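Pab-dependent poly(a)-specific ribonuclease subunit PAN2 (Neurospora crassa, PDB 4CZW) is the catalytic subunit of the PAN2-PAN3 deadenylation complex and probably shortens mRNA poly(A) tails with its exonuclease domain, carried here beside a protease-like domain. Local coordinates at residues Pro11-Cys16 against Ala382-Pro387; Leu68-Thr73 against Cys80-Leu85; Leu85-Asp90 against Thr531-Leu536; Val330-Lys335 against Lys339-Ala344. All blocks are in the same frame, centred on the assembly; numbering follows the deposited sequence.

In the fold
Contacts 1 and 4 adjoin, their centres about 5 Å apart, in one mixed sheet of the protease-like (pseudo-UCH) domain: strand 321-334 lies between strands 339-347 and 385-394, and Met386 O and Asn331 N, 2.8 Å apart, probably form one of the bonds joining 321-334 to 385-394. Contacts 2 and 3 form a second pair, centres about 8 Å apart, following each other along helix 81-94 and sharing Leu85. Contact 2 holds a zinc ion; contact 3 leads from that helix to helix 529-541 of the exonuclease domain, the side chain of Lys534 about 7 Å from the zinc. The centres of contacts 1 and 4 lie 30 to 32 Å from those of 2 and 3.

Contact 1 (Pro11-Cys16 against Ala382-Pro387); sequences PEYRIC and AAWKMP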
loop_
_atom_site.group_PDB
_atom_site.type_symbol
_atom_site.label_atom_id
_atom_site.label_comp_id
_atom_site.label_asym_id
_atom_site.label_seq_id
_atom_site.Cartn_x
_atom_site.Cartn_y
_atom_site.Cartn_z
ATOM N N PRO A 11 -0.767 -23.334 12.738
ATOM C CA PRO A 11 -1.722 -22.236 12.937
ATOM C C PRO A 11 -1.131 -20.859 12.628
ATOM O O PRO A 11 -1.876 -19.940 12.288
ATOM C CB PRO A 11 -2.089 -22.350 14.424
ATOM C CG PRO A 11 -1.048 -23.248 15.028
ATOM C CD PRO A 11 -0.660 -24.183 13.935
ATOM N N GLU A 12 0.188 -20.727 12.735
ATOM C CA GLU A 12 0.861 -19.473 12.420
ATOM C C GLU A 12 0.793 -19.157 10.925
ATOM O O GLU A 12 0.934 -18.003 10.520
ATOM C CB GLU A 12 2.324 -19.518 12.874
ATOM C CG GLU A 12 2.525 -19.601 14.385
ATOM C CD GLU A 12 2.431 -21.019 14.924
ATOM O OE1 GLU A 12 1.905 -21.902 14.215
ATOM O OE2 GLU A 12 2.889 -21.250 16.063
ATOM N N TYR A 13 0.578 -20.187 10.113
ATOM C CA TYR A 13 0.530 -20.026 8.662
ATOM C C TYR A 13 -0.880 -20.160 8.097
ATOM O O TYR A 13 -1.096 -19.929 6.909
ATOM C CB TYR A 13 1.444 -21.048 7.980
ATOM C CG TYR A 13 2.891 -20.621 7.873
ATOM C CD1 TYR A 13 3.314 -19.789 6.846
ATOM C CD2 TYR A 13 3.835 -21.062 8.790
ATOM C CE1 TYR A 13 4.635 -19.400 6.738
ATOM C CE2 TYR A 13 5.159 -20.679 8.692
ATOM C CZ TYR A 13 5.554 -19.848 7.665
ATOM O OH TYR A 13 6.871 -19.464 7.564
ATOM N N ARG A 14 -1.836 -20.536 8.941
ATOM C CA ARG A 14 -3.204 -20.758 8.484
ATOM C C ARG A 14 -3.974 -19.453 8.316
ATOM O O ARG A 14 -3.528 -18.392 8.758
ATOM C CB ARG A 14 -3.948 -21.679 9.451
ATOM C CG ARG A 14 -3.354 -23.071 9.550
ATOM C CD ARG A 14 -4.003 -23.876 10.660
ATOM N NE ARG A 14 -3.281 -25.118 10.921
ATOM C CZ ARG A 14 -3.453 -25.869 12.004
ATOM N NH1 ARG A 14 -4.324 -25.501 12.934
ATOM N NH2 ARG A 14 -2.753 -26.983 12.160
ATOM N N ILE A 15 -5.133 -19.547 7.672
ATOM C CA ILE A 15 -5.984 -18.388 7.433
ATOM C C ILE A 15 -6.545 -17.819 8.736
ATOM O O ILE A 15 -7.123 -18.542 9.546
ATOM C CB ILE A 15 -7.162 -18.731 6.497
ATOM C CG1 ILE A 15 -6.649 -19.154 5.116
ATOM C CG2 ILE A 15 -8.101 -17.544 6.386
ATOM C CD1 ILE A 15 -7.739 -19.332 4.081
ATOM N N CYS A 16 -6.368 -16.516 8.928
ATOM C CA CYS A 16 -6.859 -15.848 10.126
ATOM C C CYS A 16 -8.230 -15.226 9.881
ATOM O O CYS A 16 -8.389 -14.371 9.010
ATOM C CB CYS A 16 -5.864 -14.784 10.586
ATOM S SG CYS A 16 -4.209 -15.424 10.921
ATOM N N ALA A 382 7.359 -28.864 0.144
ATOM C CA ALA A 382 6.716 -29.320 -1.086
ATOM C C ALA A 382 5.246 -29.677 -0.882
ATOM O O ALA A 382 4.493 -29.816 -1.845
ATOM C CB ALA A 382 7.467 -30.514 -1.656
ATOM N N ALA A 383 4.845 -29.823 0.377
ATOM C CA ALA A 383 3.489 -30.248 0.703
ATOM C C ALA A 383 2.511 -29.079 0.782
ATOM O O ALA A 383 1.348 -29.217 0.402
ATOM C CB ALA A 383 3.485 -31.019 2.009
ATOM N N TRP A 384 2.977 -27.930 1.266
ATOM C CA TRP A 384 2.074 -26.808 1.500
ATOM C C TRP A 384 2.710 -25.420 1.369
ATOM O O TRP A 384 2.003 -24.436 1.148
ATOM C CB TRP A 384 1.438 -26.941 2.889
ATOM C CG TRP A 384 2.424 -26.958 4.021
ATOM C CD1 TRP A 384 3.054 -28.048 4.547
ATOM C CD2 TRP A 384 2.883 -25.829 4.775
ATOM N NE1 TRP A 384 3.881 -27.668 5.578
ATOM C CE2 TRP A 384 3.794 -26.309 5.737
ATOM C CE3 TRP A 384 2.615 -24.458 4.727
ATOM C CZ2 TRP A 384 4.435 -25.468 6.643
ATOM C CZ3 TRP A 384 3.252 -23.625 5.626
ATOM C CH2 TRP A 384 4.153 -24.132 6.572
ATOM N N LYS A 385 4.031 -25.328 1.499
ATOM C CA LYS A 385 4.682 -24.018 1.476
ATOM C C LYS A 385 5.577 -23.816 0.256
ATOM O O LYS A 385 6.680 -24.358 0.187
ATOM C CB LYS A 385 5.500 -23.805 2.752
ATOM C CG LYS A 385 5.968 -22.371 2.935
ATOM C CD LYS A 385 6.926 -22.227 4.099
ATOM C CE LYS A 385 7.444 -20.805 4.203
ATOM N NZ LYS A 385 8.532 -20.689 5.210
HETATM N N MSE A 386 5.102 -23.013 -0.693
HETATM C CA MSE A 386 5.846 -22.740 -1.919
HETATM C C MSE A 386 5.851 -21.250 -2.268
HETATM O O MSE A 386 4.826 -20.578 -2.158
HETATM C CB MSE A 386 5.267 -23.548 -3.082
HETATM C CG MSE A 386 5.710 -25.001 -3.108
HETATM SE SE MSE A 386 7.582 -25.176 -3.630
HETATM C CE MSE A 386 8.250 -26.179 -2.101
ATOM N N PRO A 387 7.012 -20.735 -2.698
ATOM C CA PRO A 387 7.162 -19.324 -3.067
ATOM C C PRO A 387 6.503 -18.997 -4.404
ATOM O O PRO A 387 6.539 -19.812 -5.326
ATOM C CB PRO A 387 8.679 -19.148 -3.152
ATOM C CG PRO A 387 9.175 -20.493 -3.545
ATOM C CD PRO A 387 8.273 -21.482 -2.860
#
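The indole of Trp384 meets the phenol of Tyr13 rim first: CZ3 and CH2 stand over one face of the tyrosine in a T-shaped (edge-to-face) pair, the Tyr13 ring and the six-membered ring of Trp384 having their planes at 66°. The touch falls toward the CB end of the phenol, with Trp384 CZ3 3.8 Å from Tyr13 CG. Trp384 carries CG between its backbone N and carbonyl carbon (chi1 60°), and one indole face lies against Lys385 CB. Trp384 and Lys385 together oppose Asn381 in the geometry of a classic beta bulge, where strand 385-394 enters the mixed sheet of the protease-like domain; the loop 11-16 lies against this sheet, Tyr13 also touching Val332 and Val343. Lys385 is extended beyond CG and slants toward the far end of the phenol, where its NZ donates to Tyr13 OH at 3.1 Å. That hydroxyl also bonds to Glu376, while NZ has further partners in Ser4 OG and Thr379 O. With a leucine in place of Tyr13, the indole rim would probably lose its aromatic face and Lys385 NZ one of its acceptors. At the other end of the indole, NE1 bonds to Arg6 O.

Contact 2 (Leu68-Thr73 against Cys80-Leu85); sequences LQHAAT and CLLCEL. With ZN (zinc ion), chain B.
His70, Cys80 and Cys83 converge on one zinc ion, and the contact is tightest around it: His70 NE2 binds at 2.0 Å, Cys80 SG and Cys83 SG each at 2.3 Å from the metal. The two sulfurs reach the imidazole differently, Cys80 SG lying near the ring plane at its edge and Cys83 SG obliquely. Leu82 packs against the imidazole: its CD2 comes within 3.5 Å of His70 CG, and its CG packs on His70 CD2. With His70 CG anti to the backbone N (chi1 170°), the ring leaves the end of helix 61-71 and extends toward the start of helix 81-94. The site joins one histidine and three cysteines; Cys80 and Cys83 form its CxxC pair, Cys80 standing at the N-cap of the second helix, and Cys75 from the intervening loop supplies the fourth ligand in this protease-like domain. Farther from the metal the fit is looser, Ala71 CB meeting just the backbone of Cys83, 4.0 Å from its O, even though both helices are buried here. Just past the helix end, Ala72 turns away from 80-85 and touches Trp405. His70 O is gripped twice by Thr73, through its N and, at 2.6 Å, through OG1.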
loop_
_atom_site.group_PDB
_atom_site.type_symbol
_atom_site.label_atom_id
_atom_site.label_comp_id
_atom_site.label_asym_id
_atom_site.label_seq_id
_atom_site.Cartn_x
_atom_site.Cartn_y
_atom_site.Cartn_z
ATOM N N LEU A 68 5.883 7.252 -2.557
ATOM C CA LEU A 68 5.722 8.423 -1.703
ATOM C C LEU A 68 6.086 9.715 -2.429
ATOM O O LEU A 68 5.442 10.745 -2.232
ATOM C CB LEU A 68 6.566 8.278 -0.436
ATOM C CG LEU A 68 6.080 7.232 0.570
ATOM C CD1 LEU A 68 7.061 7.100 1.723
ATOM C CD2 LEU A 68 4.694 7.589 1.083
ATOM N N GLN A 69 7.116 9.657 -3.268
ATOM C CA GLN A 69 7.540 10.827 -4.031
ATOM C C GLN A 69 6.471 11.237 -5.039
ATOM O O GLN A 69 6.379 12.404 -5.414
ATOM C CB GLN A 69 8.864 10.561 -4.752
ATOM C CG GLN A 69 10.045 10.271 -3.834
ATOM C CD GLN A 69 10.471 11.472 -3.014
ATOM O OE1 GLN A 69 10.144 12.612 -3.341
ATOM N NE2 GLN A 69 11.211 11.221 -1.939
ATOM N N HIS A 70 5.665 10.272 -5.474
ATOM C CA HIS A 70 4.581 10.553 -6.409
ATOM C C HIS A 70 3.308 10.990 -5.693
ATOM O O HIS A 70 2.653 11.947 -6.103
ATOM C CB HIS A 70 4.280 9.332 -7.276
ATOM C CG HIS A 70 3.034 9.474 -8.095
ATOM N ND1 HIS A 70 2.968 10.274 -9.215
ATOM C CD2 HIS A 70 1.802 8.935 -7.946
ATOM C CE1 HIS A 70 1.752 10.213 -9.726
ATOM N NE2 HIS A 70 1.024 9.408 -8.974
ATOM N N ALA A 71 2.960 10.278 -4.625
ATOM C CA ALA A 71 1.748 10.567 -3.866
ATOM C C ALA A 71 1.783 11.965 -3.257
ATOM O O ALA A 71 0.740 12.580 -3.029
ATOM C CB ALA A 71 1.547 9.524 -2.779
ATOM N N ALA A 72 2.987 12.467 -3.006
ATOM C CA ALA A 72 3.161 13.774 -2.384
ATOM C C ALA A 72 3.013 14.920 -3.383
ATOM O O ALA A 72 3.087 16.090 -3.008
ATOM C CB ALA A 72 4.515 13.847 -1.698
ATOM N N THR A 73 2.808 14.584 -4.653
ATOM C CA THR A 73 2.639 15.601 -5.687
ATOM C C THR A 73 1.193 16.076 -5.749
ATOM O O THR A 73 0.373 15.714 -4.906
ATOM C CB THR A 73 3.059 15.082 -7.077
ATOM O OG1 THR A 73 2.131 14.083 -7.522
ATOM C CG2 THR A 73 4.460 14.490 -7.028
ATOM N N CYS A 80 -5.706 5.932 -9.334
ATOM C CA CYS A 80 -4.264 6.040 -9.515
ATOM C C CYS A 80 -3.567 5.140 -8.503
ATOM O O CYS A 80 -3.385 5.520 -7.346
ATOM C CB CYS A 80 -3.806 7.491 -9.356
ATOM S SG CYS A 80 -2.031 7.759 -9.528
ATOM N N LEU A 81 -3.182 3.947 -8.947
ATOM C CA LEU A 81 -2.675 2.910 -8.053
ATOM C C LEU A 81 -1.375 3.291 -7.348
ATOM O O LEU A 81 -1.114 2.831 -6.237
ATOM C CB LEU A 81 -2.476 1.605 -8.827
ATOM C CG LEU A 81 -3.748 0.993 -9.415
ATOM C CD1 LEU A 81 -3.441 -0.316 -10.127
ATOM C CD2 LEU A 81 -4.796 0.787 -8.331
ATOM N N LEU A 82 -0.563 4.125 -7.988
ATOM C CA LEU A 82 0.697 4.548 -7.387
ATOM C C LEU A 82 0.447 5.474 -6.201
ATOM O O LEU A 82 1.135 5.392 -5.184
ATOM C CB LEU A 82 1.590 5.235 -8.420
ATOM C CG LEU A 82 2.998 5.581 -7.929
ATOM C CD1 LEU A 82 3.669 4.354 -7.336
ATOM C CD2 LEU A 82 3.834 6.154 -9.058
ATOM N N CYS A 83 -0.540 6.354 -6.339
ATOM C CA CYS A 83 -0.955 7.212 -5.233
ATOM C C CYS A 83 -1.502 6.369 -4.091
ATOM O O CYS A 83 -1.155 6.579 -2.927
ATOM C CB CYS A 83 -2.009 8.222 -5.692
ATOM S SG CYS A 83 -1.337 9.739 -6.403
ATOM N N GLU A 84 -2.357 5.412 -4.436
ATOM C CA GLU A 84 -2.930 4.499 -3.457
ATOM C C GLU A 84 -1.837 3.670 -2.788
ATOM O O GLU A 84 -1.936 3.342 -1.607
ATOM C CB GLU A 84 -3.964 3.586 -4.116
ATOM C CG GLU A 84 -5.112 4.329 -4.787
ATOM C CD GLU A 84 -6.009 5.044 -3.794
ATOM O OE1 GLU A 84 -6.069 4.611 -2.624
ATOM O OE2 GLU A 84 -6.655 6.039 -4.185
ATOM N N LEU A 85 -0.798 3.338 -3.548
ATOM C CA LEU A 85 0.348 2.617 -3.005
ATOM C C LEU A 85 1.066 3.456 -1.958
ATOM O O LEU A 85 1.507 2.940 -0.931
ATOM C CB LEU A 85 1.321 2.220 -4.117
ATOM C CG LEU A 85 1.187 0.804 -4.681
ATOM C CD1 LEU A 85 2.173 0.585 -5.813
ATOM C CD2 LEU A 85 1.400 -0.227 -3.587
HETATM ZN ZN ZN B . -0.980 9.619 -8.688
#

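Contact 3 (Leu85-Asp90 against Thr531-Leu536); sequences LGYVFD and TAYKKL
Tyr87 and Tyr533 meet ring against ring, and the Tyr87 side chain touches Tyr533 and Lys534 in turn. Its CB starts beside the hydroxyl of the partner, 4.0 Å from Tyr533 OH. CG, anti to the carbonyl carbon (chi1 -58°), lies 3.5 Å from Tyr533 CE1, and CD2 is just as near that atom, so that CE1 sits over one face of the Tyr87 ring, displaced toward its rim. Tyr87 CD1 also lies near Tyr533 CE1, at 3.8 Å. Further out, CE2 and CZ pass to the next carbon, Tyr533 CD1, which is 3.7 Å from Tyr87 CE2. The two side chains thus slide past each other in opposite directions, an oblique pair with ring planes at 48°. At the tip, Tyr87 OH reaches the aliphatic stem of Lys534, 4.1 Å from its CB, and shares a water with Lys534 NZ. The lysine is bent at its last torsion and donates to that water at 2.9 Å, while its stronger partner is Thr73 O, beside the zinc-binding loop. A second water, lying in the plane of the Tyr533 ring at its edge, donates both to Tyr87 O and to Tyr533 OH; this hydroxyl also bonds to Asn559 O. Trp537, one turn further along the second helix, adds its ring to the surroundings of Tyr87. The whole is a buried helix-to-helix packing between domains, joining helix 81-94 of the pseudo-UCH scaffold to helix 529-541 of the RNase H-like exonuclease domain.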
loop_
_atom_site.group_PDB
_atom_site.type_symbol
_atom_site.label_atom_id
_atom_site.label_comp_id
_atom_site.label_asym_id
_atom_site.label_seq_id
_atom_site.Cartn_x
_atom_site.Cartn_y
_atom_site.Cartn_z
ATOM N N LEU A 85 -0.798 3.338 -3.548
ATOM C CA LEU A 85 0.348 2.617 -3.005
ATOM C C LEU A 85 1.066 3.456 -1.958
ATOM O O LEU A 85 1.507 2.940 -0.931
ATOM C CB LEU A 85 1.321 2.220 -4.117
ATOM C CG LEU A 85 1.187 0.804 -4.681
ATOM C CD1 LEU A 85 2.173 0.585 -5.813
ATOM C CD2 LEU A 85 1.400 -0.227 -3.587
ATOM N N GLY A 86 1.179 4.753 -2.223
ATOM C CA GLY A 86 1.803 5.670 -1.289
ATOM C C GLY A 86 1.010 5.774 -0.001
ATOM O O GLY A 86 1.584 5.858 1.085
ATOM N N TYR A 87 -0.314 5.762 -0.125
ATOM C CA TYR A 87 -1.200 5.842 1.032
ATOM C C TYR A 87 -1.042 4.617 1.925
ATOM O O TYR A 87 -0.935 4.737 3.145
ATOM C CB TYR A 87 -2.659 5.980 0.589
ATOM C CG TYR A 87 -2.935 7.177 -0.296
ATOM C CD1 TYR A 87 -2.148 8.319 -0.223
ATOM C CD2 TYR A 87 -3.986 7.162 -1.203
ATOM C CE1 TYR A 87 -2.400 9.413 -1.032
ATOM C CE2 TYR A 87 -4.245 8.251 -2.014
ATOM C CZ TYR A 87 -3.449 9.372 -1.925
ATOM O OH TYR A 87 -3.706 10.457 -2.733
ATOM N N VAL A 88 -1.028 3.440 1.307
ATOM C CA VAL A 88 -0.881 2.187 2.037
ATOM C C VAL A 88 0.489 2.094 2.700
ATOM O O VAL A 88 0.601 1.698 3.860
ATOM C CB VAL A 88 -1.087 0.969 1.113
ATOM C CG1 VAL A 88 -0.844 -0.326 1.873
ATOM C CG2 VAL A 88 -2.488 0.986 0.523
ATOM N N PHE A 89 1.527 2.470 1.959
ATOM C CA PHE A 89 2.888 2.465 2.489
ATOM C C PHE A 89 3.018 3.433 3.657
ATOM O O PHE A 89 3.723 3.160 4.629
ATOM C CB PHE A 89 3.897 2.829 1.397
ATOM C CG PHE A 89 4.048 1.780 0.331
ATOM C CD1 PHE A 89 3.527 0.508 0.507
ATOM C CD2 PHE A 89 4.717 2.067 -0.846
ATOM C CE1 PHE A 89 3.667 -0.455 -0.472
ATOM C CE2 PHE A 89 4.862 1.108 -1.829
ATOM C CZ PHE A 89 4.338 -0.156 -1.642
ATOM N N ASP A 90 2.329 4.564 3.550
ATOM C CA ASP A 90 2.349 5.578 4.595
ATOM C C ASP A 90 1.680 5.057 5.861
ATOM O O ASP A 90 2.133 5.331 6.970
ATOM C CB ASP A 90 1.655 6.854 4.112
ATOM C CG ASP A 90 1.987 8.057 4.969
ATOM O OD1 ASP A 90 3.071 8.063 5.590
ATOM O OD2 ASP A 90 1.167 8.998 5.014
ATOM N N THR A 531 -9.765 12.364 -4.319
ATOM C CA THR A 531 -9.608 13.812 -4.235
ATOM C C THR A 531 -9.807 14.299 -2.804
ATOM O O THR A 531 -9.018 15.095 -2.292
ATOM C CB THR A 531 -10.597 14.545 -5.162
ATOM O OG1 THR A 531 -10.391 14.120 -6.515
ATOM C CG2 THR A 531 -10.398 16.050 -5.074
ATOM N N ALA A 532 -10.861 13.811 -2.161
ATOM C CA ALA A 532 -11.151 14.181 -0.781
ATOM C C ALA A 532 -10.137 13.562 0.173
ATOM O O ALA A 532 -9.727 14.191 1.148
ATOM C CB ALA A 532 -12.559 13.759 -0.406
ATOM N N TYR A 533 -9.740 12.327 -0.115
ATOM C CA TYR A 533 -8.754 11.628 0.702
ATOM C C TYR A 533 -7.413 12.348 0.662
ATOM O O TYR A 533 -6.701 12.412 1.665
ATOM C CB TYR A 533 -8.588 10.181 0.227
ATOM C CG TYR A 533 -7.668 9.347 1.093
ATOM C CD1 TYR A 533 -6.294 9.342 0.879
ATOM C CD2 TYR A 533 -8.173 8.560 2.120
ATOM C CE1 TYR A 533 -5.450 8.583 1.670
ATOM C CE2 TYR A 533 -7.338 7.798 2.913
ATOM C CZ TYR A 533 -5.979 7.812 2.683
ATOM O OH TYR A 533 -5.143 7.054 3.472
ATOM N N LYS A 534 -7.075 12.884 -0.507
ATOM C CA LYS A 534 -5.806 13.572 -0.710
ATOM C C LYS A 534 -5.663 14.753 0.242
ATOM O O LYS A 534 -4.581 15.005 0.770
ATOM C CB LYS A 534 -5.683 14.044 -2.160
ATOM C CG LYS A 534 -4.313 14.586 -2.531
ATOM C CD LYS A 534 -4.287 15.060 -3.975
ATOM C CE LYS A 534 -2.912 15.567 -4.374
ATOM N NZ LYS A 534 -1.893 14.481 -4.360
ATOM N N LYS A 535 -6.763 15.467 0.462
ATOM C CA LYS A 535 -6.776 16.599 1.380
ATOM C C LYS A 535 -6.443 16.154 2.797
ATOM O O LYS A 535 -5.577 16.731 3.454
ATOM C CB LYS A 535 -8.139 17.295 1.358
ATOM C CG LYS A 535 -8.554 17.812 -0.007
ATOM C CD LYS A 535 -9.930 18.450 0.047
ATOM C CE LYS A 535 -10.369 18.934 -1.324
ATOM N NZ LYS A 535 -11.732 19.531 -1.288
ATOM N N LEU A 536 -7.135 15.118 3.260
ATOM C CA LEU A 536 -6.932 14.596 4.605
ATOM C C LEU A 536 -5.528 14.027 4.775
ATOM O O LEU A 536 -4.906 14.193 5.824
ATOM C CB LEU A 536 -7.976 13.523 4.923
ATOM C CG LEU A 536 -9.437 13.953 4.781
ATOM C CD1 LEU A 536 -10.374 12.827 5.188
ATOM C CD2 LEU A 536 -9.707 15.205 5.601
HETATM O O HOH W 1 -1.704 11.736 -3.540
HETATM O O HOH W 2 -2.743 6.985 4.131
#

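Contact 4 (Val330-Lys335 against Lys339-Ala344); sequences VNVETK and KSHLVA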
loop_
_atom_site.group_PDB
_atom_site.type_symbol
_atom_site.label_atom_id
_atom_site.label_comp_id
_atom_site.label_asym_id
_atom_site.label_seq_id
_atom_site.Cartn_x
_atom_site.Cartn_y
_atom_site.Cartn_z
ATOM N N VAL A 330 4.419 -15.993 -0.409
ATOM C CA VAL A 330 4.375 -17.443 -0.254
ATOM C C VAL A 330 2.954 -18.000 -0.305
ATOM O O VAL A 330 2.053 -17.493 0.361
ATOM C CB VAL A 330 5.029 -17.868 1.076
ATOM C CG1 VAL A 330 4.995 -19.379 1.228
ATOM C CG2 VAL A 330 6.457 -17.352 1.152
ATOM N N ASN A 331 2.764 -19.047 -1.101
ATOM C CA ASN A 331 1.483 -19.739 -1.166
ATOM C C ASN A 331 1.399 -20.826 -0.103
ATOM O O ASN A 331 2.291 -21.666 0.009
ATOM C CB ASN A 331 1.264 -20.344 -2.554
ATOM C CG ASN A 331 -0.110 -20.967 -2.709
ATOM O OD1 ASN A 331 -1.074 -20.289 -3.064
ATOM N ND2 ASN A 331 -0.206 -22.266 -2.449
ATOM N N VAL A 332 0.324 -20.804 0.679
ATOM C CA VAL A 332 0.130 -21.782 1.743
ATOM C C VAL A 332 -1.117 -22.624 1.496
ATOM O O VAL A 332 -2.231 -22.103 1.463
ATOM C CB VAL A 332 0.015 -21.102 3.120
ATOM C CG1 VAL A 332 -0.291 -22.132 4.195
ATOM C CG2 VAL A 332 1.294 -20.344 3.446
ATOM N N GLU A 333 -0.921 -23.928 1.325
ATOM C CA GLU A 333 -2.027 -24.841 1.058
ATOM C C GLU A 333 -2.557 -25.482 2.336
ATOM O O GLU A 333 -1.802 -25.743 3.272
ATOM C CB GLU A 333 -1.596 -25.933 0.076
ATOM C CG GLU A 333 -1.164 -25.423 -1.287
ATOM C CD GLU A 333 -0.769 -26.544 -2.227
ATOM O OE1 GLU A 333 -0.909 -27.723 -1.840
ATOM O OE2 GLU A 333 -0.316 -26.248 -3.354
ATOM N N THR A 334 -3.862 -25.729 2.369
ATOM C CA THR A 334 -4.487 -26.444 3.475
ATOM C C THR A 334 -5.102 -27.734 2.940
ATOM O O THR A 334 -5.798 -27.713 1.927
ATOM C CB THR A 334 -5.568 -25.593 4.167
ATOM O OG1 THR A 334 -5.001 -24.342 4.578
ATOM C CG2 THR A 334 -6.124 -26.318 5.382
ATOM N N LYS A 335 -4.841 -28.852 3.612
ATOM C CA LYS A 335 -5.258 -30.158 3.103
ATOM C C LYS A 335 -6.773 -30.324 3.088
ATOM O O LYS A 335 -7.346 -30.787 2.099
ATOM C CB LYS A 335 -4.636 -31.291 3.925
ATOM C CG LYS A 335 -4.886 -32.665 3.312
ATOM C CD LYS A 335 -4.580 -33.808 4.272
ATOM C CE LYS A 335 -3.090 -34.090 4.372
ATOM N NZ LYS A 335 -2.827 -35.330 5.157
ATOM N N LYS A 339 -7.652 -25.721 -0.238
ATOM C CA LYS A 339 -7.668 -24.317 -0.642
ATOM C C LYS A 339 -6.252 -23.765 -0.726
ATOM O O LYS A 339 -5.289 -24.523 -0.879
ATOM C CB LYS A 339 -8.486 -23.469 0.336
ATOM C CG LYS A 339 -8.060 -23.584 1.804
ATOM C CD LYS A 339 -8.775 -22.551 2.674
ATOM C CE LYS A 339 -9.087 -23.093 4.066
ATOM N NZ LYS A 339 -10.142 -22.276 4.734
ATOM N N SER A 340 -6.137 -22.443 -0.611
ATOM C CA SER A 340 -4.843 -21.763 -0.583
ATOM C C SER A 340 -5.021 -20.288 -0.220
ATOM O O SER A 340 -6.029 -19.678 -0.563
ATOM C CB SER A 340 -4.120 -21.898 -1.935
ATOM O OG SER A 340 -4.846 -21.281 -2.985
ATOM N N HIS A 341 -4.048 -19.723 0.488
ATOM C CA HIS A 341 -4.003 -18.277 0.699
ATOM C C HIS A 341 -2.545 -17.842 0.796
ATOM O O HIS A 341 -1.651 -18.682 0.900
ATOM C CB HIS A 341 -4.782 -17.857 1.951
ATOM C CG HIS A 341 -3.963 -17.853 3.203
ATOM N ND1 HIS A 341 -3.559 -19.012 3.829
ATOM C CD2 HIS A 341 -3.477 -16.832 3.949
ATOM C CE1 HIS A 341 -2.855 -18.705 4.904
ATOM N NE2 HIS A 341 -2.792 -17.390 5.000
ATOM N N LEU A 342 -2.300 -16.537 0.757
ATOM C CA LEU A 342 -0.931 -16.041 0.676
ATOM C C LEU A 342 -0.445 -15.370 1.956
ATOM O O LEU A 342 -1.201 -14.685 2.644
ATOM C CB LEU A 342 -0.805 -15.064 -0.492
ATOM C CG LEU A 342 -1.397 -15.561 -1.810
ATOM C CD1 LEU A 342 -1.348 -14.473 -2.867
ATOM C CD2 LEU A 342 -0.675 -16.810 -2.289
ATOM N N VAL A 343 0.830 -15.577 2.265
ATOM C CA VAL A 343 1.490 -14.874 3.357
ATOM C C VAL A 343 2.758 -14.220 2.824
ATOM O O VAL A 343 3.135 -14.437 1.672
ATOM C CB VAL A 343 1.843 -15.811 4.527
ATOM C CG1 VAL A 343 0.590 -16.496 5.059
ATOM C CG2 VAL A 343 2.879 -16.837 4.092
ATOM N N ALA A 344 3.415 -13.421 3.656
ATOM C CA ALA A 344 4.636 -12.745 3.240
ATOM C C ALA A 344 5.743 -12.900 4.274
ATOM O O ALA A 344 5.567 -12.557 5.443
ATOM C CB ALA A 344 4.360 -11.271 2.979
HETATM O O HOH W 3 -2.901 -20.308 -4.890
#
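Val330 and Val343 pair within an antiparallel beta hairpin, strands 321-334 and 339-347, in the mixed sheet of the protease-like domain. As a hydrogen-bonded pair they exchange both backbone bonds, Val330 N to Val343 O at 2.9 Å being nearly straight (174° at the hydrogen). Their side chains share a face, Val343 CG2 lying against Val330 CB. Asn331 points to the other face, opposite Leu342 in a non-hydrogen-bonded pair. Its CG is anti to the backbone N (chi1 -175°), and OD1 lies 3.6 Å from both Leu342 CD2 and Ser340 CB. A water donates to Asn331 OD1 at 2.6 Å and is also bonded to Ser340 OG. Replacing the asparagine by an alanine would probably leave that water without its carboxamide acceptor and Leu342 CD2 with less to lie against. Val332 returns to the valine face and forms the second hydrogen-bonded pair, with His341; its CG2 also packs on Val343 CG2. The imidazole of His341 lies obliquely to Val332 O, and its NE2 is bonded to Asn365. Glu333, like Asn331, has a backbone bond beyond the hairpin, in this case to Trp384, just before strand 385-394. At Thr334 O the bond from Lys339 N is weak, at 3.5 Å; the last firm one before it runs from His341 N to Val332 O, at 3.1 Å.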